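PDB 4IUS: GCN5-related N-acetyltransferase from Kribbella flavida, which probably transfers an acyl group, most likely acetyl from acetyl-coenzyme A, to an acceptor amine. Local coordinates for residues A[22-25]-A[30-33]; A[99-104]-A[255-260]; A[4-9]-A[220-225]. The protein carries 1 engineered substitution. One frame throughout, in Å; residues are numbered along the deposited sequence. Where two conformers were deposited one is given.

Contact 1. Residues A[22-25]-A[30-33]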
loop_
_atom_site.group_PDB
_atom_site.type_symbol
_atom_site.label_atom_id
_atom_site.label_comp_id
_atom_site.label_asym_id
_atom_site.label_seq_id
_atom_site.Cartn_x
_atom_site.Cartn_y
_atom_site.Cartn_z
ATOM N N ARG A 22 -12.381 -8.735 -2.464
ATOM C CA ARG A 22 -11.911 -10.007 -1.933
ATOM C C ARG A 22 -12.928 -10.653 -1.020
ATOM O O ARG A 22 -13.622 -9.964 -0.268
ATOM C CB ARG A 22 -10.602 -9.813 -1.183
ATOM C CG ARG A 22 -9.458 -9.344 -2.068
ATOM C CD ARG A 22 -8.298 -8.827 -1.320
ATOM N NE ARG A 22 -7.264 -8.342 -2.181
ATOM C CZ ARG A 22 -7.205 -7.155 -2.753
ATOM N NH1 ARG A 22 -8.194 -6.305 -2.637
ATOM N NH2 ARG A 22 -6.127 -6.848 -3.477
ATOM N N ARG A 23 -12.985 -11.978 -1.108
ATOM C CA ARG A 23 -13.819 -12.768 -0.211
ATOM C C ARG A 23 -13.143 -12.867 1.143
ATOM O O ARG A 23 -11.926 -13.036 1.223
ATOM C CB ARG A 23 -14.080 -14.158 -0.821
ATOM C CG ARG A 23 -14.877 -15.089 0.066
ATOM C CD ARG A 23 -15.301 -16.318 -0.699
ATOM N NE ARG A 23 -14.172 -17.144 -1.105
ATOM C CZ ARG A 23 -13.611 -18.078 -0.345
ATOM N NH1 ARG A 23 -14.001 -18.251 0.897
ATOM N NH2 ARG A 23 -12.620 -18.814 -0.821
ATOM N N GLN A 24 -13.944 -12.787 2.194
ATOM C CA GLN A 24 -13.444 -12.805 3.561
ATOM C C GLN A 24 -13.590 -14.157 4.210
ATOM O O GLN A 24 -14.640 -14.808 4.105
ATOM C CB GLN A 24 -14.222 -11.819 4.422
ATOM C CG GLN A 24 -14.104 -10.394 3.981
ATOM C CD GLN A 24 -14.999 -9.503 4.784
ATOM O OE1 GLN A 24 -14.982 -9.534 6.004
ATOM N NE2 GLN A 24 -15.871 -8.785 4.085
ATOM N N VAL A 25 -12.544 -14.550 4.919
ATOM C CA VAL A 25 -12.558 -15.701 5.843
ATOM C C VAL A 25 -12.195 -15.160 7.232
ATOM O O VAL A 25 -11.014 -14.994 7.571
ATOM C CB VAL A 25 -11.588 -16.792 5.392
ATOM C CG1 VAL A 25 -11.588 -17.942 6.405
ATOM C CG2 VAL A 25 -11.965 -17.244 3.981
ATOM N N LEU A 30 -8.144 -12.586 13.060
ATOM C CA LEU A 30 -7.566 -12.519 11.710
ATOM C C LEU A 30 -8.677 -12.589 10.667
ATOM O O LEU A 30 -9.716 -13.212 10.890
ATOM C CB LEU A 30 -6.639 -13.712 11.465
ATOM C CG LEU A 30 -5.493 -13.870 12.438
ATOM C CD1 LEU A 30 -4.763 -15.159 12.134
ATOM C CD2 LEU A 30 -4.608 -12.660 12.387
ATOM N N VAL A 31 -8.407 -11.998 9.504
ATOM C CA VAL A 31 -9.281 -12.196 8.360
ATOM C C VAL A 31 -8.432 -12.499 7.144
ATOM O O VAL A 31 -7.506 -11.757 6.797
ATOM C CB VAL A 31 -10.254 -11.021 8.089
ATOM C CG1 VAL A 31 -9.552 -9.676 7.928
ATOM C CG2 VAL A 31 -11.193 -11.343 6.925
ATOM N N GLY A 32 -8.743 -13.621 6.514
ATOM C CA GLY A 32 -8.132 -13.966 5.230
ATOM C C GLY A 32 -8.926 -13.348 4.107
ATOM O O GLY A 32 -10.150 -13.304 4.143
ATOM N N LEU A 33 -8.233 -12.843 3.121
ATOM C CA LEU A 33 -8.828 -12.086 2.019
ATOM C C LEU A 33 -8.370 -12.723 0.712
ATOM O O LEU A 33 -7.188 -12.724 0.378
ATOM C CB LEU A 33 -8.413 -10.644 2.099
ATOM C CG LEU A 33 -8.829 -9.910 3.373
ATOM C CD1 LEU A 33 -8.048 -8.585 3.508
ATOM C CD2 LEU A 33 -10.342 -9.693 3.472
#

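Contact 2. Residues A[99-104]-A[255-260]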
loop_
_atom_site.group_PDB
_atom_site.type_symbol
_atom_site.label_atom_id
_atom_site.label_comp_id
_atom_site.label_asym_id
_atom_site.label_seq_id
_atom_site.Cartn_x
_atom_site.Cartn_y
_atom_site.Cartn_z
ATOM N N THR A 99 6.811 -16.148 9.364
ATOM C CA THR A 99 8.115 -15.494 9.461
ATOM C C THR A 99 7.931 -14.010 9.138
ATOM O O THR A 99 7.335 -13.669 8.119
ATOM C CB THR A 99 9.104 -16.088 8.439
ATOM O OG1 THR A 99 9.268 -17.474 8.736
ATOM C CG2 THR A 99 10.467 -15.384 8.495
ATOM N N ILE A 100 8.461 -13.129 9.975
ATOM C CA ILE A 100 8.494 -11.707 9.659
ATOM C C ILE A 100 9.641 -11.479 8.679
ATOM O O ILE A 100 10.807 -11.712 9.002
ATOM C CB ILE A 100 8.640 -10.833 10.932
ATOM C CG1 ILE A 100 7.418 -10.969 11.838
ATOM C CG2 ILE A 100 8.884 -9.379 10.535
ATOM C CD1 ILE A 100 7.595 -10.410 13.236
ATOM N N VAL A 101 9.287 -11.022 7.489
ATOM C CA VAL A 101 10.252 -10.692 6.459
ATOM C C VAL A 101 10.734 -9.246 6.542
ATOM O O VAL A 101 11.869 -8.954 6.220
ATOM C CB VAL A 101 9.621 -11.031 5.092
ATOM C CG1 VAL A 101 10.448 -10.518 3.934
ATOM C CG2 VAL A 101 9.482 -12.551 4.989
ATOM N N SER A 102 9.854 -8.356 6.970
ATOM C CA SER A 102 10.176 -6.938 7.039
ATOM C C SER A 102 9.220 -6.232 7.972
ATOM O O SER A 102 8.112 -6.716 8.202
ATOM C CB SER A 102 10.094 -6.290 5.681
ATOM O OG SER A 102 8.775 -6.318 5.188
ATOM N N ARG A 103 9.661 -5.068 8.447
ATOM C CA ARG A 103 8.851 -4.160 9.241
ATOM C C ARG A 103 8.982 -2.789 8.637
ATOM O O ARG A 103 9.627 -1.888 9.187
ATOM C CB ARG A 103 9.248 -4.156 10.708
ATOM C CG ARG A 103 8.838 -5.433 11.413
ATOM C CD ARG A 103 9.297 -5.469 12.859
ATOM N NE ARG A 103 10.746 -5.589 12.947
ATOM C CZ ARG A 103 11.450 -5.444 14.085
ATOM N NH1 ARG A 103 10.847 -5.152 15.234
ATOM N NH2 ARG A 103 12.767 -5.575 14.065
ATOM N N PRO A 104 8.372 -2.589 7.488
ATOM C CA PRO A 104 8.558 -1.279 6.836
ATOM C C PRO A 104 7.845 -0.156 7.564
ATOM O O PRO A 104 6.779 -0.340 8.141
ATOM C CB PRO A 104 7.968 -1.484 5.462
ATOM C CG PRO A 104 7.356 -2.821 5.421
ATOM C CD PRO A 104 7.566 -3.520 6.691
ATOM N N GLY A 255 6.415 -21.719 -0.674
ATOM C CA GLY A 255 5.642 -20.866 -1.557
ATOM C C GLY A 255 6.418 -19.635 -1.964
ATOM O O GLY A 255 7.538 -19.763 -2.445
ATOM N N HIS A 256 5.820 -18.464 -1.840
ATOM C CA HIS A 256 6.406 -17.191 -2.230
ATOM C C HIS A 256 7.169 -16.479 -1.131
ATOM O O HIS A 256 7.438 -15.267 -1.239
ATOM C CB HIS A 256 5.303 -16.293 -2.793
ATOM C CG HIS A 256 4.852 -16.686 -4.185
ATOM N ND1 HIS A 256 5.554 -16.336 -5.283
ATOM C CD2 HIS A 256 3.738 -17.380 -4.632
ATOM C CE1 HIS A 256 4.914 -16.784 -6.373
ATOM N NE2 HIS A 256 3.814 -17.415 -5.994
ATOM N N LEU A 257 7.615 -17.177 -0.100
ATOM C CA LEU A 257 8.316 -16.504 0.992
ATOM C C LEU A 257 9.500 -15.672 0.485
ATOM O O LEU A 257 9.695 -14.543 0.946
ATOM C CB LEU A 257 8.759 -17.540 2.038
ATOM C CG LEU A 257 9.453 -16.958 3.267
ATOM C CD1 LEU A 257 8.542 -16.033 4.037
ATOM C CD2 LEU A 257 9.988 -18.091 4.145
ATOM N N ALA A 258 10.269 -16.203 -0.475
ATOM C CA ALA A 258 11.416 -15.468 -1.015
ATOM C C ALA A 258 11.065 -14.210 -1.793
ATOM O O ALA A 258 11.928 -13.340 -1.973
ATOM C CB ALA A 258 12.263 -16.389 -1.900
ATOM N N ASP A 259 9.821 -14.129 -2.285
ATOM C CA ASP A 259 9.374 -12.976 -3.055
ATOM C C ASP A 259 8.796 -11.866 -2.188
ATOM O O ASP A 259 8.638 -10.741 -2.629
ATOM C CB ASP A 259 8.305 -13.395 -4.090
ATOM C CG ASP A 259 8.814 -14.403 -5.085
ATOM O OD1 ASP A 259 9.858 -14.168 -5.692
ATOM O OD2 ASP A 259 8.201 -15.463 -5.202
ATOM N N LEU A 260 8.419 -12.194 -0.961
ATOM C CA LEU A 260 7.833 -11.207 -0.086
ATOM C C LEU A 260 8.898 -10.187 0.343
ATOM O O LEU A 260 10.032 -10.532 0.642
ATOM C CB LEU A 260 7.235 -11.895 1.134
ATOM C CG LEU A 260 6.404 -11.079 2.114
ATOM C CD1 LEU A 260 5.201 -10.425 1.463
ATOM C CD2 LEU A 260 6.035 -11.931 3.314
#

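Contact 3. Residues A[4-9]-A[220-225]. With EDO (1,2-ethanediol), chain E.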
loop_
_atom_site.group_PDB
_atom_site.type_symbol
_atom_site.label_atom_id
_atom_site.label_comp_id
_atom_site.label_asym_id
_atom_site.label_seq_id
_atom_site.Cartn_x
_atom_site.Cartn_y
_atom_site.Cartn_z
HETATM N N MSE A 4 -8.458 5.047 18.773
HETATM C CA MSE A 4 -8.628 6.369 18.170
HETATM C C MSE A 4 -7.351 6.808 17.424
HETATM O O MSE A 4 -7.280 7.923 16.894
HETATM C CB MSE A 4 -9.001 7.398 19.250
HETATM C CG MSE A 4 -10.365 7.199 19.895
HETATM SE SE MSE A 4 -11.781 7.161 18.572
HETATM C CE MSE A 4 -11.951 5.225 18.264
ATOM N N GLY A 5 -6.354 5.936 17.362
ATOM C CA GLY A 5 -5.078 6.346 16.860
ATOM C C GLY A 5 -4.909 6.178 15.363
ATOM O O GLY A 5 -5.631 5.462 14.690
ATOM N N ILE A 6 -3.876 6.812 14.852
ATOM C CA ILE A 6 -3.604 6.818 13.419
ATOM C C ILE A 6 -3.296 5.395 12.913
ATOM O O ILE A 6 -3.687 5.029 11.801
ATOM C CB ILE A 6 -2.490 7.831 13.057
ATOM C CG1 ILE A 6 -2.404 8.012 11.541
ATOM C CG2 ILE A 6 -1.111 7.415 13.633
ATOM C CD1 ILE A 6 -1.469 9.135 11.130
ATOM N N ALA A 7 -2.568 4.568 13.680
ATOM C CA ALA A 7 -2.230 3.216 13.218
ATOM C C ALA A 7 -3.507 2.397 12.972
ATOM O O ALA A 7 -3.666 1.728 11.949
ATOM C CB ALA A 7 -1.297 2.526 14.203
ATOM N N ALA A 8 -4.401 2.419 13.943
ATOM C CA ALA A 8 -5.677 1.732 13.813
ATOM C C ALA A 8 -6.518 2.300 12.678
ATOM O O ALA A 8 -7.172 1.531 11.967
ATOM C CB ALA A 8 -6.464 1.739 15.136
ATOM N N ARG A 9 -6.506 3.634 12.496
ATOM C CA ARG A 9 -7.258 4.233 11.399
ATOM C C ARG A 9 -6.742 3.704 10.057
ATOM O O ARG A 9 -7.537 3.357 9.175
ATOM C CB ARG A 9 -7.141 5.731 11.480
ATOM C CG ARG A 9 -7.958 6.407 10.406
ATOM C CD ARG A 9 -7.872 7.905 10.455
ATOM N NE ARG A 9 -8.565 8.469 9.305
ATOM C CZ ARG A 9 -8.385 9.705 8.882
ATOM N NH1 ARG A 9 -7.531 10.525 9.487
ATOM N NH2 ARG A 9 -9.003 10.097 7.787
ATOM N N ALA A 220 -9.508 12.696 -0.016
ATOM C CA ALA A 220 -8.741 12.108 1.091
ATOM C C ALA A 220 -8.441 13.198 2.120
ATOM O O ALA A 220 -8.174 14.362 1.741
ATOM C CB ALA A 220 -7.446 11.482 0.596
ATOM N N THR A 221 -8.396 12.794 3.384
ATOM C CA THR A 221 -7.918 13.643 4.474
ATOM C C THR A 221 -6.634 13.125 5.144
ATOM O O THR A 221 -6.061 13.790 6.008
ATOM C CB THR A 221 -9.029 13.819 5.525
ATOM O OG1 THR A 221 -9.332 12.547 6.105
ATOM C CG2 THR A 221 -10.267 14.430 4.864
ATOM N N LEU A 222 -6.202 11.948 4.748
ATOM C CA LEU A 222 -4.959 11.376 5.242
ATOM C C LEU A 222 -4.328 10.541 4.121
ATOM O O LEU A 222 -5.070 9.727 3.505
ATOM C CB LEU A 222 -5.193 10.492 6.494
ATOM C CG LEU A 222 -3.971 9.826 7.105
ATOM C CD1 LEU A 222 -2.992 10.834 7.678
ATOM C CD2 LEU A 222 -4.385 8.783 8.162
ATOM N N ALA A 223 -3.012 10.664 3.867
ATOM C CA ALA A 223 -2.302 9.839 2.895
ATOM C C ALA A 223 -1.166 9.162 3.608
ATOM O O ALA A 223 -0.518 9.777 4.439
ATOM C CB ALA A 223 -1.765 10.675 1.728
ATOM N N TRP A 224 -0.916 7.890 3.282
ATOM C CA TRP A 224 0.206 7.173 3.821
ATOM C C TRP A 224 0.910 6.420 2.733
ATOM O O TRP A 224 0.345 6.136 1.679
ATOM C CB TRP A 224 -0.177 6.248 4.973
ATOM C CG TRP A 224 -1.033 5.101 4.583
ATOM C CD1 TRP A 224 -2.415 5.076 4.453
ATOM C CD2 TRP A 224 -0.591 3.790 4.173
ATOM N NE1 TRP A 224 -2.837 3.838 4.031
ATOM C CE2 TRP A 224 -1.780 3.021 3.867
ATOM C CE3 TRP A 224 0.666 3.178 4.043
ATOM C CZ2 TRP A 224 -1.711 1.686 3.463
ATOM C CZ3 TRP A 224 0.711 1.840 3.607
ATOM C CH2 TRP A 224 -0.434 1.125 3.326
ATOM N N LEU A 225 2.176 6.127 2.971
ATOM C CA LEU A 225 2.985 5.293 2.084
ATOM C C LEU A 225 4.042 4.553 2.851
ATOM O O LEU A 225 4.333 4.873 3.999
ATOM C CB LEU A 225 3.623 6.096 0.977
ATOM C CG LEU A 225 4.568 7.221 1.336
ATOM C CD1 LEU A 225 5.989 6.679 1.638
ATOM C CD2 LEU A 225 4.610 8.287 0.235
HETATM C C1 EDO E . -5.973 2.855 1.662
HETATM O O1 EDO E . -5.328 2.458 2.885
HETATM C C2 EDO E . -7.480 2.877 1.890
HETATM O O2 EDO E . -8.093 1.648 1.448
HETATM O O HOH W 1 -6.808 13.216 8.690
#

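Contact 1. Residues A[22-25]-A[30-33]
V25 and G32 are an antiparallel hydrogen-bonded pair, and each uses both its backbone N and its O on the other. V25 N donates to G32 O over 2.8 Å, and G32 N donates to V25 O over 2.9 Å. Both bonds are fairly straight, 163° at the hydrogen. Each of these oxygens also takes a CA-H...O contact, G32 O from Q24 CA and V25 O from V31 CA. R23 O receives a third, from L33 CA at 3.3 Å, while the backbone of R23 finds its hydrogen bonding with L34.

Q24 and L33 make the adjoining non-hydrogen-bonded pair. Their side chains run alongside each other on one face, Q24 CG 3.9 Å from L33 CD2, and V31 CG2 touches Q24 CB from the same face. R22 crosses L33 nearly at a right angle, CD resting 3.9 Å from L33 CB. Its chain, extended from CG to NE, carries the guanidinium past the strand to two carbonyls: NE bonds to L42 O and NH1 to L18 O.

Strand 30-35 is the middle of a three-stranded antiparallel sheet, with V31 and L33 bonded through their backbones to V46 and R44 on its other side. Helix 6-19 lies against the face of Q24, V31 and L33 through L15, L18 and V19; helix 59-71 meets V25 and L30 through A62, I66 and A69.

Contact 2. Residues A[99-104]-A[255-260]
V101 sets CG1 opposite its backbone N (chi1 171°) and CG2 beside it, which turns CG2 to meet both L257 and L260. L257 (chi1 -177°) likewise has CG opposite N, and its CD1 reaches 3.7 Å from V101 CG2 as the two side chains pass alongside, pointing opposite ways. L260 CD2 comes to the same methyl at 3.9 Å, so V101 CG2 touches one branch of each leucine. V101 was modelled in two conformers, and its contacts hold for this one. T99 adds a looser touch, CB 4.4 Å from L257 CD1.

No hydrogen bond spans the two segments; within 255-260, H256 ND1 donates to D259 OD2 over 2.8 Å, the oxygen lying near the imidazole plane and met on its anti side. D259 N bonds back to H256 O, and the H256 ring stacks with W40. Just beyond the turn the C-terminal carboxylate is fastened to the strand, R261 OXT bonding to S102 OG.

On the strand side V101 and S102 together face H249, and the helical backbone of V101 fits a classic beta bulge, which interrupts strand 99-109 where it pairs with strand 242-251.

Contact 3. Residues A[4-9]-A[220-225]
R9 and T221 make the one direct hydrogen bond across this contact: R9 NH2 donates to T221 OG1 over 3.0 Å, 151° at the hydrogen, with the oxygen at the edge of the guanidinium, in its plane. The arginine spans the gap fully stretched, CG opposite the backbone N (chi1 -177°) and the chain extended from CG to NE. NH2 also bonds to D183 O, so two oxygens grip this one nitrogen, and T221 OG1 has a weak second bond with G184 O. A water at the guanidinium edge makes a second, water-mediated link, accepting from R9 NH1 at 2.9 Å and donating to T221 O at 2.8 Å.

Apolar contacts lie beside this polar line. L222 CB sits over one face of the R9 guanidinium, 3.8 Å from R9 NH1, and L222 CD2 packs on I6 CG1 at 4.0 Å. An alanine in place of R9 is likely to leave T221 OG1 and D183 O without this donor and to remove the cover over L222 CB.

Strand 222-225 runs parallel to its sheet neighbour 185-193, with helix 202-216 between them in sequence, a beta-alpha-beta crossover at the core of the GNAT fold. Helix 6-19, whose N-cap is G5 and whose first turn includes the bond from R9 N to G5 O, lies against this sheet; L222 and W224 also touch it at I10.

One further hydrogen bond goes to a bound small molecule, 1,2-ethanediol, probably from the crystallisation liquor: W224 NE1 donates to its O1 over 3.1 Å, the oxygen lying at the indole edge, in plane, and the diol is bonded onward to A13 O.

From the N terminus, residues 4-9 open the loop that contact 3 will close, and helix 6-19 leads straight into strand 22-27. Contact 1 then closes a short hairpin, nested inside that long loop, within the small three-stranded sheet. Segment 99-104 opens contact 2 in the eight-stranded sheet; 220-225 closes contact 3 on the same sheet, where strands 99-109 and 222-225 are neighbours; 255-260 finally closes contact 2. Contacts 2 and 3 therefore cross, while contact 1 closes before contact 2 opens. The crossing pair brings the first helix and the chain's end to one sheet; the nearest atoms of contacts 2 and 3 are about 7 Å apart.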